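Local coordinates for protein uricase (Bacillus fastidiosus, PDB 4R8X) that catalyses the oxidation of urate, the first step on the route from urate to (S)-allantoin, at residues A151-S155 and G156-V160; W206-N210 and Q211-K215; G216-P219 and A220-V223; A224-Q227 and V228-I231. All blocks are in the same frame, centred on the assembly; numbering follows the deposited sequence.

Along the chain the four contacts come in series, none enclosing or crossing another. Interaction 1 closes the tight turn between strands 143-153 and 156-173, at the end of these two neighbouring strands of the main antiparallel sheet. Strand 156-173 pairs with strand 198-208, whose end turns over in interaction 2; V159 and Q211 meet there, although the centres of the two contacts are about 17 Å apart. Interaction 3 turns the connection again, and Y222 and V223 pack back on interaction 2. Interaction 4 is the first turns of helix 225-238, where A225 and V228 lie on W206 of the sheet. The last three contacts thus lead step by step from strand to helix.

Interaction 1: A151-S155 and G156-V160; sequences ARTAS and GTEVV
A beta hairpin at the end of two neighbouring strands of the main antiparallel sheet turns here from strand 143-153 into strand 156-173, through a type I turn running from T153 to G156. Its register rests on A151 and E158, an antiparallel hydrogen-bonded pair: A151 N gives to E158 O at 2.9 Å, and E158 N gives to A151 O in return. R152 and T157 form the next, non-hydrogen-bonded pair, with T157 CA 3.3 Å from A151 O in a CA-H...O contact. At the turn T153 N reaches G156 O at 2.8 Å, nearly straight at 173°. T153 works with both branches. Its OG1, set between the backbone N and the carbonyl carbon (chi1 69°), accepts from S155 N at 3.1 Å, an ST turn; CG2 lies across the E158 side chain at about a right angle, 3.5 Å from E158 CG. Were T153 an alanine, S155 N would probably lose its side-chain acceptor and E158 CG the methyl packed on it. G156 has phi 145°, where a CB would collide with S155 O. R152 and T157 lie on the face turned away from T153 and E158, and R152 NH2 bonds to the carbonyls of L100 and L106. On the face of E158, one water donates to R152 O and, at 2.9 Å, to E158 OE1.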
ATOM      1  N   ALA D 151     -27.581  21.031  -2.473  1.00 13.43           N
ATOM      2  CA  ALA D 151     -28.916  20.545  -2.148  1.00 13.97           C
ATOM      3  C   ALA D 151     -29.991  21.430  -2.771  1.00 14.33           C
ATOM      4  O   ALA D 151     -29.793  22.624  -2.994  1.00 15.06           O
ATOM      5  CB  ALA D 151     -29.110  20.472  -0.626  1.00 14.82           C
ATOM      6  N   ARG D 152     -31.135  20.826  -3.044  1.00 14.88           N
ATOM      7  CA  ARG D 152     -32.273  21.564  -3.558  1.00 17.06           C
ATOM      8  C   ARG D 152     -32.870  22.407  -2.426  1.00 17.40           C
ATOM      9  O   ARG D 152     -32.863  22.004  -1.263  1.00 18.13           O
ATOM     10  CB  ARG D 152     -33.305  20.573  -4.099  1.00 18.89           C
ATOM     11  CG  ARG D 152     -34.090  21.067  -5.295  1.00 20.25           C
ATOM     12  CD  ARG D 152     -35.001  19.970  -5.847  1.00 19.16           C
ATOM     13  NE  ARG D 152     -34.327  18.832  -6.490  1.00 18.00           N
ATOM     14  CZ  ARG D 152     -33.766  18.879  -7.697  1.00 17.61           C
ATOM     15  NH1 ARG D 152     -33.745  20.014  -8.376  1.00 17.95           N
ATOM     16  NH2 ARG D 152     -33.205  17.797  -8.224  1.00 17.29           N
ATOM     17  N   THR D 153     -33.358  23.594  -2.760  1.00 17.00           N
ATOM     18  CA  THR D 153     -34.150  24.370  -1.819  1.00 17.36           C
ATOM     19  C   THR D 153     -35.498  24.583  -2.470  1.00 17.31           C
ATOM     20  O   THR D 153     -35.727  24.154  -3.605  1.00 18.78           O
ATOM     21  CB  THR D 153     -33.543  25.742  -1.529  1.00 16.71           C
ATOM     22  OG1 THR D 153     -33.639  26.561  -2.700  1.00 16.67           O
ATOM     23  CG2 THR D 153     -32.084  25.608  -1.102  1.00 16.71           C
ATOM     24  N   ALA D 154     -36.384  25.276  -1.769  1.00 16.80           N
ATOM     25  CA  ALA D 154     -37.712  25.558  -2.294  1.00 17.17           C
ATOM     26  C   ALA D 154     -37.662  26.532  -3.479  1.00 17.74           C
ATOM     27  O   ALA D 154     -38.639  26.670  -4.212  1.00 19.09           O
ATOM     28  CB  ALA D 154     -38.591  26.107  -1.191  1.00 17.05           C
ATOM     29  N   SER D 155     -36.527  27.199  -3.678  1.00 17.00           N
ATOM     30  CA  SER D 155     -36.434  28.214  -4.724  1.00 18.21           C
ATOM     31  C   SER D 155     -35.182  28.111  -5.582  1.00 19.84           C
ATOM     32  O   SER D 155     -34.725  29.107  -6.149  1.00 20.90           O
ATOM     33  CB  SER D 155     -36.497  29.602  -4.097  1.00 18.38           C
ATOM     34  OG  SER D 155     -35.441  29.762  -3.169  1.00 19.70           O
ATOM     35  N   GLY D 156     -34.636  26.906  -5.681  1.00 18.81           N
ATOM     36  CA  GLY D 156     -33.466  26.667  -6.506  1.00 18.57           C
ATOM     37  C   GLY D 156     -32.575  25.632  -5.856  1.00 17.18           C
ATOM     38  O   GLY D 156     -33.062  24.611  -5.377  1.00 17.60           O
ATOM     39  N   THR D 157     -31.272  25.900  -5.840  1.00 16.71           N
ATOM     40  CA  THR D 157     -30.309  25.032  -5.165  1.00 16.94           C
ATOM     41  C   THR D 157     -29.348  25.869  -4.332  1.00 16.77           C
ATOM     42  O   THR D 157     -29.231  27.080  -4.524  1.00 18.55           O
ATOM     43  CB  THR D 157     -29.466  24.188  -6.155  1.00 17.09           C
ATOM     44  OG1 THR D 157     -28.706  25.055  -7.009  1.00 18.01           O
ATOM     45  CG2 THR D 157     -30.343  23.278  -6.999  1.00 17.47           C
ATOM     46  N   GLU D 158     -28.646  25.214  -3.415  1.00 15.03           N
ATOM     47  CA  GLU D 158     -27.648  25.881  -2.591  1.00 15.88           C
ATOM     48  C   GLU D 158     -26.485  24.938  -2.293  1.00 14.59           C
ATOM     49  O   GLU D 158     -26.661  23.718  -2.193  1.00 15.09           O
ATOM     50  CB  GLU D 158     -28.259  26.392  -1.279  1.00 17.36           C
ATOM     51  CG  GLU D 158     -28.666  25.295  -0.291  1.00 19.85           C
ATOM     52  CD  GLU D 158     -29.242  25.847   1.011  1.00 22.05           C
ATOM     53  OE1 GLU D 158     -29.666  25.041   1.866  1.00 24.09           O
ATOM     54  OE2 GLU D 158     -29.277  27.085   1.176  1.00 23.76           O
ATOM     55  N   VAL D 159     -25.300  25.518  -2.151  1.00 14.76           N
ATOM     56  CA  VAL D 159     -24.133  24.768  -1.700  1.00 14.17           C
ATOM     57  C   VAL D 159     -24.240  24.550  -0.201  1.00 15.05           C
ATOM     58  O   VAL D 159     -24.350  25.513   0.561  1.00 17.74           O
ATOM     59  CB  VAL D 159     -22.849  25.534  -2.012  1.00 14.03           C
ATOM     60  CG1 VAL D 159     -21.643  24.842  -1.376  1.00 14.48           C
ATOM     61  CG2 VAL D 159     -22.685  25.661  -3.517  1.00 15.58           C
ATOM     62  N   VAL D 160     -24.269  23.292   0.221  1.00 13.58           N
ATOM     63  CA  VAL D 160     -24.377  22.993   1.646  1.00 15.44           C
ATOM     64  C   VAL D 160     -23.044  22.571   2.248  1.00 16.02           C
ATOM     65  O   VAL D 160     -22.884  22.573   3.462  1.00 17.64           O
ATOM     66  CB  VAL D 160     -25.494  21.962   1.953  1.00 15.42           C
ATOM     67  CG1 VAL D 160     -26.874  22.557   1.643  1.00 15.72           C
ATOM     68  CG2 VAL D 160     -25.266  20.682   1.188  1.00 16.50           C
TER
HETATM   69  O   HOH W   1     -31.128  22.590   1.171  1.00 27.53           O

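Interaction 2: W206-N210 and Q211-K215; sequences WAYEN and QDDAK
Y208 and A214 pack where strand 198-208 leaves the main antiparallel sheet of the uricase T-fold and the chain winds into a 3-10 segment, 211-215. A214 lies over one face of the ring, and its CB makes an off-centre CH-pi contact, 4.2 Å from the Y208 ring centroid. The phenol oxygen beyond the ring takes a hydrogen bond from V223 N. Without the ring and its hydroxyl, as with a serine here, a gap is likely to open beside A214 and D213 and V223 N to lose its acceptor. Polar groups at the turn are satisfied by one another and by water. N210 O accepts from D213 N at 2.9 Å, while A214 N gives to Q211 O, which also receives Q162 NE2. With CG of N210 anti to its own backbone N (chi1 -172°), the amide is carried across the D213 carboxylate, the two planes 69° apart. Water covers three backbone donors. N210 N gives to a water at 2.8 Å that also lies beside D213 OD2; Q211 N gives to a second at 3.0 Å; D212 N gives to a third at 2.9 Å, itself a weak donor to N210 OD1. The side-chain bond is straight at 169°: N210 ND2 lies 3.2 Å from D213 OD1 and approaches from above the carboxylate plane.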
ATOM      1  N   TRP D 206      -9.177  25.058   3.658  1.00 13.66           N
ATOM      2  CA  TRP D 206      -9.661  26.418   3.886  1.00 12.37           C
ATOM      3  C   TRP D 206     -11.109  26.556   3.437  1.00 13.47           C
ATOM      4  O   TRP D 206     -11.614  25.723   2.678  1.00 14.38           O
ATOM      5  CB  TRP D 206      -8.764  27.453   3.188  1.00 12.57           C
ATOM      6  CG  TRP D 206      -8.458  27.126   1.759  1.00 11.80           C
ATOM      7  CD1 TRP D 206      -9.116  27.578   0.646  1.00 12.34           C
ATOM      8  CD2 TRP D 206      -7.422  26.256   1.290  1.00 11.82           C
ATOM      9  NE1 TRP D 206      -8.545  27.045  -0.490  1.00 12.29           N
ATOM     10  CE2 TRP D 206      -7.506  26.228  -0.121  1.00 11.99           C
ATOM     11  CE3 TRP D 206      -6.429  25.502   1.924  1.00 13.14           C
ATOM     12  CZ2 TRP D 206      -6.634  25.474  -0.905  1.00 13.87           C
ATOM     13  CZ3 TRP D 206      -5.573  24.740   1.144  1.00 14.37           C
ATOM     14  CH2 TRP D 206      -5.679  24.735  -0.255  1.00 14.16           C
ATOM     15  N   ALA D 207     -11.767  27.602   3.928  1.00 14.34           N
ATOM     16  CA  ALA D 207     -13.143  27.916   3.552  1.00 13.95           C
ATOM     17  C   ALA D 207     -13.216  29.362   3.110  1.00 14.45           C
ATOM     18  O   ALA D 207     -12.531  30.206   3.660  1.00 14.50           O
ATOM     19  CB  ALA D 207     -14.106  27.688   4.719  1.00 14.23           C
ATOM     20  N   TYR D 208     -14.064  29.627   2.122  1.00 14.43           N
ATOM     21  CA  TYR D 208     -14.273  30.969   1.590  1.00 15.33           C
ATOM     22  C   TYR D 208     -15.462  31.661   2.250  1.00 16.69           C
ATOM     23  O   TYR D 208     -16.501  31.038   2.486  1.00 17.22           O
ATOM     24  CB  TYR D 208     -14.577  30.886   0.098  1.00 14.24           C
ATOM     25  CG  TYR D 208     -13.420  30.516  -0.811  1.00 14.12           C
ATOM     26  CD1 TYR D 208     -13.067  29.187  -1.028  1.00 14.33           C
ATOM     27  CD2 TYR D 208     -12.713  31.496  -1.488  1.00 14.30           C
ATOM     28  CE1 TYR D 208     -12.017  28.855  -1.890  1.00 14.54           C
ATOM     29  CE2 TYR D 208     -11.680  31.185  -2.347  1.00 14.50           C
ATOM     30  CZ  TYR D 208     -11.326  29.861  -2.539  1.00 13.91           C
ATOM     31  OH  TYR D 208     -10.299  29.540  -3.400  1.00 14.17           O
ATOM     32  N   GLU D 209     -15.310  32.953   2.524  1.00 17.06           N
ATOM     33  CA  GLU D 209     -16.445  33.775   2.951  1.00 17.68           C
ATOM     34  C   GLU D 209     -17.501  33.818   1.852  1.00 18.30           C
ATOM     35  O   GLU D 209     -18.697  33.693   2.123  1.00 19.57           O
ATOM     36  CB  GLU D 209     -15.985  35.194   3.298  1.00 18.94           C
ATOM     37  CG  GLU D 209     -17.088  36.103   3.844  1.00 20.35           C
ATOM     38  CD  GLU D 209     -16.610  37.521   4.087  0.38 20.94           C
ATOM     39  OE1 GLU D 209     -15.417  37.802   3.849  0.44 21.30           O
ATOM     40  OE2 GLU D 209     -17.432  38.354   4.517  0.30 21.41           O
ATOM     41  N   ASN D 210     -17.044  33.985   0.616  1.00 17.62           N
ATOM     42  CA  ASN D 210     -17.921  34.034  -0.544  1.00 17.81           C
ATOM     43  C   ASN D 210     -17.612  32.835  -1.418  1.00 16.48           C
ATOM     44  O   ASN D 210     -16.627  32.835  -2.154  1.00 16.97           O
ATOM     45  CB  ASN D 210     -17.718  35.339  -1.322  1.00 18.87           C
ATOM     46  CG  ASN D 210     -18.743  35.528  -2.423  0.32 18.74           C
ATOM     47  OD1 ASN D 210     -19.939  35.654  -2.157  0.30 18.72           O
ATOM     48  ND2 ASN D 210     -18.277  35.562  -3.667  0.44 18.82           N
ATOM     49  N   GLN D 211     -18.449  31.809  -1.308  1.00 15.92           N
ATOM     50  CA  GLN D 211     -18.170  30.507  -1.899  1.00 15.77           C
ATOM     51  C   GLN D 211     -17.987  30.546  -3.407  1.00 15.32           C
ATOM     52  O   GLN D 211     -17.241  29.744  -3.955  1.00 15.84           O
ATOM     53  CB  GLN D 211     -19.251  29.497  -1.501  1.00 17.66           C
ATOM     54  CG  GLN D 211     -19.203  29.115  -0.025  1.00 18.21           C
ATOM     55  CD  GLN D 211     -20.345  28.215   0.402  1.00 18.03           C
ATOM     56  OE1 GLN D 211     -21.442  28.267  -0.159  1.00 18.79           O
ATOM     57  NE2 GLN D 211     -20.094  27.384   1.408  1.00 17.84           N
ATOM     58  N   ASP D 212     -18.642  31.472  -4.091  1.00 16.77           N
ATOM     59  CA  ASP D 212     -18.455  31.606  -5.530  1.00 17.15           C
ATOM     60  C   ASP D 212     -17.014  31.940  -5.922  1.00 17.42           C
ATOM     61  O   ASP D 212     -16.616  31.704  -7.064  1.00 17.85           O
ATOM     62  CB  ASP D 212     -19.418  32.643  -6.117  1.00 18.19           C
ATOM     63  CG  ASP D 212     -20.853  32.159  -6.138  1.00 20.88           C
ATOM     64  OD1 ASP D 212     -21.094  30.957  -5.888  1.00 20.48           O
ATOM     65  OD2 ASP D 212     -21.743  32.988  -6.423  1.00 22.36           O
ATOM     66  N   ASP D 213     -16.229  32.482  -4.992  1.00 16.74           N
ATOM     67  CA  ASP D 213     -14.812  32.735  -5.277  1.00 16.82           C
ATOM     68  C   ASP D 213     -14.063  31.467  -5.719  1.00 16.56           C
ATOM     69  O   ASP D 213     -13.123  31.537  -6.510  1.00 18.16           O
ATOM     70  CB  ASP D 213     -14.100  33.337  -4.062  1.00 17.05           C
ATOM     71  CG  ASP D 213     -14.482  34.786  -3.796  1.00 18.86           C
ATOM     72  OD1 ASP D 213     -15.204  35.403  -4.606  1.00 19.91           O
ATOM     73  OD2 ASP D 213     -14.029  35.315  -2.765  1.00 19.52           O
ATOM     74  N   ALA D 214     -14.490  30.319  -5.197  1.00 14.26           N
ATOM     75  CA  ALA D 214     -13.866  29.040  -5.500  1.00 13.93           C
ATOM     76  C   ALA D 214     -14.056  28.603  -6.949  1.00 14.27           C
ATOM     77  O   ALA D 214     -13.344  27.723  -7.421  1.00 15.86           O
ATOM     78  CB  ALA D 214     -14.392  27.971  -4.558  1.00 15.06           C
ATOM     79  N   LYS D 215     -15.003  29.215  -7.652  1.00 15.02           N
ATOM     80  CA  LYS D 215     -15.270  28.897  -9.049  1.00 16.04           C
ATOM     81  C   LYS D 215     -14.213  29.455  -9.997  1.00 17.27           C
ATOM     82  O   LYS D 215     -14.107  29.010 -11.142  1.00 19.24           O
ATOM     83  CB  LYS D 215     -16.627  29.445  -9.465  1.00 17.05           C
ATOM     84  CG  LYS D 215     -17.805  28.764  -8.821  1.00 18.46           C
ATOM     85  CD  LYS D 215     -19.080  29.354  -9.379  1.00 20.30           C
ATOM     86  CE  LYS D 215     -20.292  28.847  -8.641  1.00 21.22           C
ATOM     87  NZ  LYS D 215     -21.517  29.302  -9.351  1.00 22.54           N
TER
HETATM   88  O   HOH W   2     -20.992  32.123   0.224  1.00 26.39           O
HETATM   89  O   HOH W   3     -14.423  34.335  -0.284  1.00 17.02           O
HETATM   90  O   HOH W   4     -20.680  33.264  -3.075  1.00 31.62           O

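Interaction 3: G216-P219 and A220-V223; sequences GDNP and ANYV
G216 lies against Y222 at the two ends of a compact turn in the connection between strand 198-208 and helix 225-238, an Asx turn set on a short 3-10 segment. G216 CA comes within 4.2 Å of Y222 CB, and G216 itself has a positive phi. N218 then binds twice. Its side-chain OD1 accepts from A220 N at 3.1 Å, the Asx turn proper, a bent bond of 137°; its backbone O accepts from N221 N at 2.8 Å. Having CG anti to the backbone N (chi1 -175°) places the N218 amide beside A220, where OD1 also lies 3.2 Å from A220 CB. Toward N221 the same amide crosses at a slant, the two amide planes 34° apart. P219 follows, and its O takes Y222 N at 3.1 Å, extending the winding by one more bond. Beyond CB the Y222 side chain leads away from the turn, and its hydroxyl bonds to E89, linking the connection to helix 88-102. At its root, Y222 CB rests 3.7 Å from P219 O.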
ATOM      1  N   GLY D 216     -13.465  30.455  -9.545  1.00 17.02           N
ATOM      2  CA  GLY D 216     -12.346  30.963 -10.313  1.00 18.83           C
ATOM      3  C   GLY D 216     -12.713  31.930 -11.416  1.00 20.82           C
ATOM      4  O   GLY D 216     -11.870  32.264 -12.241  1.00 21.68           O
ATOM      5  N   ASP D 217     -13.960  32.393 -11.431  1.00 21.71           N
ATOM      6  CA  ASP D 217     -14.396  33.335 -12.458  1.00 23.86           C
ATOM      7  C   ASP D 217     -13.658  34.664 -12.342  1.00 24.41           C
ATOM      8  O   ASP D 217     -13.465  35.363 -13.334  1.00 25.41           O
ATOM      9  CB  ASP D 217     -15.911  33.528 -12.406  1.00 25.52           C
ATOM     10  CG  ASP D 217     -16.662  32.293 -12.860  1.00 28.02           C
ATOM     11  OD1 ASP D 217     -17.643  31.901 -12.195  1.00 29.12           O
ATOM     12  OD2 ASP D 217     -16.259  31.706 -13.885  1.00 29.05           O
ATOM     13  N   ASN D 218     -13.253  35.005 -11.120  1.00 24.21           N
ATOM     14  CA  ASN D 218     -12.290  36.076 -10.885  1.00 23.55           C
ATOM     15  C   ASN D 218     -11.082  35.490 -10.164  1.00 21.55           C
ATOM     16  O   ASN D 218     -11.061  35.426  -8.935  1.00 21.17           O
ATOM     17  CB  ASN D 218     -12.901  37.199 -10.046  1.00 25.38           C
ATOM     18  CG  ASN D 218     -11.961  38.383  -9.888  1.00 27.33           C
ATOM     19  OD1 ASN D 218     -10.746  38.258 -10.048  1.00 28.79           O
ATOM     20  ND2 ASN D 218     -12.522  39.541  -9.568  1.00 27.77           N
ATOM     21  N   PRO D 219     -10.066  35.068 -10.929  1.00 20.86           N
ATOM     22  CA  PRO D 219      -8.935  34.343 -10.347  1.00 20.57           C
ATOM     23  C   PRO D 219      -8.175  35.139  -9.297  1.00 20.25           C
ATOM     24  O   PRO D 219      -7.448  34.538  -8.510  1.00 20.91           O
ATOM     25  CB  PRO D 219      -8.041  34.073 -11.554  1.00 20.99           C
ATOM     26  CG  PRO D 219      -8.969  34.076 -12.713  1.00 21.75           C
ATOM     27  CD  PRO D 219      -9.970  35.142 -12.396  1.00 20.60           C
ATOM     28  N   ALA D 220      -8.343  36.457  -9.277  1.00 19.99           N
ATOM     29  CA  ALA D 220      -7.708  37.273  -8.249  1.00 19.93           C
ATOM     30  C   ALA D 220      -8.224  36.892  -6.863  1.00 19.24           C
ATOM     31  O   ALA D 220      -7.540  37.100  -5.862  1.00 19.66           O
ATOM     32  CB  ALA D 220      -7.945  38.739  -8.513  1.00 21.07           C
ATOM     33  N   ASN D 221      -9.432  36.337  -6.817  1.00 18.20           N
ATOM     34  CA  ASN D 221     -10.047  35.917  -5.565  1.00 18.66           C
ATOM     35  C   ASN D 221      -9.998  34.416  -5.328  1.00 16.82           C
ATOM     36  O   ASN D 221     -10.543  33.935  -4.330  1.00 16.44           O
ATOM     37  CB  ASN D 221     -11.502  36.364  -5.506  1.00 20.11           C
ATOM     38  CG  ASN D 221     -11.645  37.856  -5.594  1.00 23.06           C
ATOM     39  OD1 ASN D 221     -10.756  38.601  -5.181  1.00 25.33           O
ATOM     40  ND2 ASN D 221     -12.764  38.307  -6.140  1.00 23.87           N
ATOM     41  N   TYR D 222      -9.374  33.677  -6.249  1.00 15.85           N
ATOM     42  CA  TYR D 222      -9.230  32.232  -6.110  1.00 15.49           C
ATOM     43  C   TYR D 222      -7.939  31.900  -5.392  1.00 16.90           C
ATOM     44  O   TYR D 222      -6.873  32.397  -5.759  1.00 18.37           O
ATOM     45  CB  TYR D 222      -9.237  31.526  -7.472  1.00 14.77           C
ATOM     46  CG  TYR D 222      -9.129  30.018  -7.312  1.00 13.84           C
ATOM     47  CD1 TYR D 222     -10.226  29.282  -6.879  1.00 14.02           C
ATOM     48  CD2 TYR D 222      -7.927  29.337  -7.540  1.00 13.87           C
ATOM     49  CE1 TYR D 222     -10.158  27.920  -6.698  1.00 13.59           C
ATOM     50  CE2 TYR D 222      -7.846  27.960  -7.358  1.00 12.62           C
ATOM     51  CZ  TYR D 222      -8.967  27.259  -6.923  1.00 12.36           C
ATOM     52  OH  TYR D 222      -8.908  25.898  -6.749  1.00 12.67           O
ATOM     53  N   VAL D 223      -8.040  31.052  -4.376  1.00 15.35           N
ATOM     54  CA  VAL D 223      -6.865  30.630  -3.630  1.00 14.84           C
ATOM     55  C   VAL D 223      -6.381  29.289  -4.171  1.00 13.76           C
ATOM     56  O   VAL D 223      -7.025  28.266  -3.977  1.00 13.39           O
ATOM     57  CB  VAL D 223      -7.166  30.522  -2.124  1.00 14.77           C
ATOM     58  CG1 VAL D 223      -5.906  30.138  -1.353  1.00 15.09           C
ATOM     59  CG2 VAL D 223      -7.720  31.842  -1.604  1.00 15.62           C
TER

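Interaction 4: A224-Q227 and V228-I231; sequences AAEQ and VRDI
E226 and R229, three residues apart, meet on one flank of the first turns of helix 225-238, where the buried A225 and V228 pack on the sheet residue W206. The arginine can be followed outward. R229 CB sits 3.6 Å from both A225 O and E226 O, at the helix wall. CG stands anti to the backbone N (chi1 -177°), and bends at chi2 and chi3 then fold the chain back over the preceding turn. NE gives to D230 OD1 at 2.9 Å in a salt bridge, reaching that oxygen from above the carboxylate plane, with an angle of 143° at the hydrogen. CZ passes 4.1 Å from E226 O. At the tip the two nitrogens part: NH2 lies 3.6 Å from E226 CG, against the aliphatic part of that side chain, and NH1 forms a salt bridge with E142. The glutamate's own charge goes elsewhere, OE1 to K36, and stays 5.6 Å from R229 NH2; the carboxylate and guanidinium planes are 69° apart. Below this surface each N-H gives to the carbonyl four residues back, as R229 N does to A225 O at 2.9 Å. At the N-terminal end of the helix, Q227 OE1 accepts from the backbone N of the N-cap residue A224 at 3.2 Å, on a lone pair. R229 is thus paired with D230 and E142, and E226 with K36, while S31 takes the other oxygen of D230; two carboxylates, D230 on NE and E142 on NH1, would probably limit the rotation of the guanidinium and partly offset its charge.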
ATOM      1  N   ALA D 224      -5.242  29.297  -4.851  1.00 13.28           N
ATOM      2  CA  ALA D 224      -4.670  28.058  -5.367  1.00 13.29           C
ATOM      3  C   ALA D 224      -3.985  27.288  -4.244  1.00 12.32           C
ATOM      4  O   ALA D 224      -3.220  27.866  -3.457  1.00 12.68           O
ATOM      5  CB  ALA D 224      -3.686  28.347  -6.496  1.00 14.74           C
ATOM      6  N   ALA D 225      -4.272  25.989  -4.162  1.00 12.09           N
ATOM      7  CA  ALA D 225      -3.650  25.123  -3.154  1.00 11.74           C
ATOM      8  C   ALA D 225      -2.128  25.212  -3.198  1.00 11.14           C
ATOM      9  O   ALA D 225      -1.471  25.111  -2.171  1.00 11.68           O
ATOM     10  CB  ALA D 225      -4.116  23.665  -3.313  1.00 12.04           C
ATOM     11  N   GLU D 226      -1.570  25.414  -4.387  1.00 11.96           N
ATOM     12  CA  GLU D 226      -0.126  25.535  -4.533  1.00 12.75           C
ATOM     13  C   GLU D 226       0.421  26.755  -3.806  1.00 12.69           C
ATOM     14  O   GLU D 226       1.541  26.726  -3.281  1.00 13.90           O
ATOM     15  CB  GLU D 226       0.252  25.591  -6.012  1.00 14.25           C
ATOM     16  CG  GLU D 226       0.094  24.258  -6.735  1.00 14.94           C
ATOM     17  CD  GLU D 226      -1.305  24.007  -7.291  1.00 14.97           C
ATOM     18  OE1 GLU D 226      -1.458  23.021  -8.036  1.00 16.45           O
ATOM     19  OE2 GLU D 226      -2.242  24.777  -6.997  1.00 14.90           O
ATOM     20  N   GLN D 227      -0.362  27.827  -3.782  1.00 12.28           N
ATOM     21  CA  GLN D 227       0.036  29.024  -3.043  1.00 13.45           C
ATOM     22  C   GLN D 227       0.062  28.751  -1.547  1.00 12.35           C
ATOM     23  O   GLN D 227       0.969  29.185  -0.833  1.00 12.90           O
ATOM     24  CB  GLN D 227      -0.912  30.181  -3.331  1.00 13.95           C
ATOM     25  CG  GLN D 227      -0.896  30.640  -4.758  1.00 14.62           C
ATOM     26  CD  GLN D 227      -1.859  31.783  -4.992  1.00 16.58           C
ATOM     27  OE1 GLN D 227      -3.077  31.593  -4.998  1.00 16.83           O
ATOM     28  NE2 GLN D 227      -1.319  32.977  -5.180  1.00 18.36           N
ATOM     29  N   VAL D 228      -0.934  28.010  -1.084  1.00 12.94           N
ATOM     30  CA  VAL D 228      -1.036  27.645   0.319  1.00 12.55           C
ATOM     31  C   VAL D 228       0.130  26.742   0.715  1.00 12.79           C
ATOM     32  O   VAL D 228       0.734  26.929   1.773  1.00 13.09           O
ATOM     33  CB  VAL D 228      -2.393  26.978   0.604  1.00 13.02           C
ATOM     34  CG1 VAL D 228      -2.431  26.407   2.003  1.00 13.27           C
ATOM     35  CG2 VAL D 228      -3.539  28.000   0.434  1.00 14.35           C
ATOM     36  N   ARG D 229       0.455  25.778  -0.145  1.00 12.33           N
ATOM     37  CA  ARG D 229       1.612  24.906   0.057  1.00 13.01           C
ATOM     38  C   ARG D 229       2.889  25.744   0.182  1.00 12.87           C
ATOM     39  O   ARG D 229       3.719  25.511   1.065  1.00 13.26           O
ATOM     40  CB  ARG D 229       1.703  23.909  -1.104  1.00 15.19           C
ATOM     41  CG  ARG D 229       2.813  22.868  -1.020  1.00 16.73           C
ATOM     42  CD  ARG D 229       4.091  23.337  -1.711  1.00 18.67           C
ATOM     43  NE  ARG D 229       3.829  23.936  -3.017  1.00 20.19           N
ATOM     44  CZ  ARG D 229       3.581  23.247  -4.126  1.00 22.42           C
ATOM     45  NH1 ARG D 229       3.557  21.921  -4.098  1.00 23.53           N
ATOM     46  NH2 ARG D 229       3.354  23.883  -5.266  1.00 23.67           N
ATOM     47  N   ASP D 230       3.050  26.720  -0.705  1.00 11.59           N
ATOM     48  CA  ASP D 230       4.216  27.598  -0.663  1.00 12.70           C
ATOM     49  C   ASP D 230       4.263  28.454   0.605  1.00 12.64           C
ATOM     50  O   ASP D 230       5.346  28.700   1.138  1.00 14.30           O
ATOM     51  CB  ASP D 230       4.287  28.482  -1.906  1.00 14.28           C
ATOM     52  CG  ASP D 230       4.610  27.699  -3.164  1.00 15.03           C
ATOM     53  OD1 ASP D 230       5.069  26.535  -3.056  1.00 14.05           O
ATOM     54  OD2 ASP D 230       4.400  28.255  -4.261  1.00 16.09           O
ATOM     55  N   ILE D 231       3.107  28.913   1.089  1.00 11.97           N
ATOM     56  CA  ILE D 231       3.079  29.638   2.358  1.00 13.06           C
ATOM     57  C   ILE D 231       3.536  28.719   3.493  1.00 12.89           C
ATOM     58  O   ILE D 231       4.387  29.084   4.300  1.00 13.85           O
ATOM     59  CB  ILE D 231       1.694  30.219   2.667  1.00 13.97           C
ATOM     60  CG1 ILE D 231       1.360  31.340   1.686  1.00 14.39           C
ATOM     61  CG2 ILE D 231       1.636  30.752   4.102  1.00 14.41           C
ATOM     62  CD1 ILE D 231      -0.074  31.803   1.798  1.00 13.73           C
TER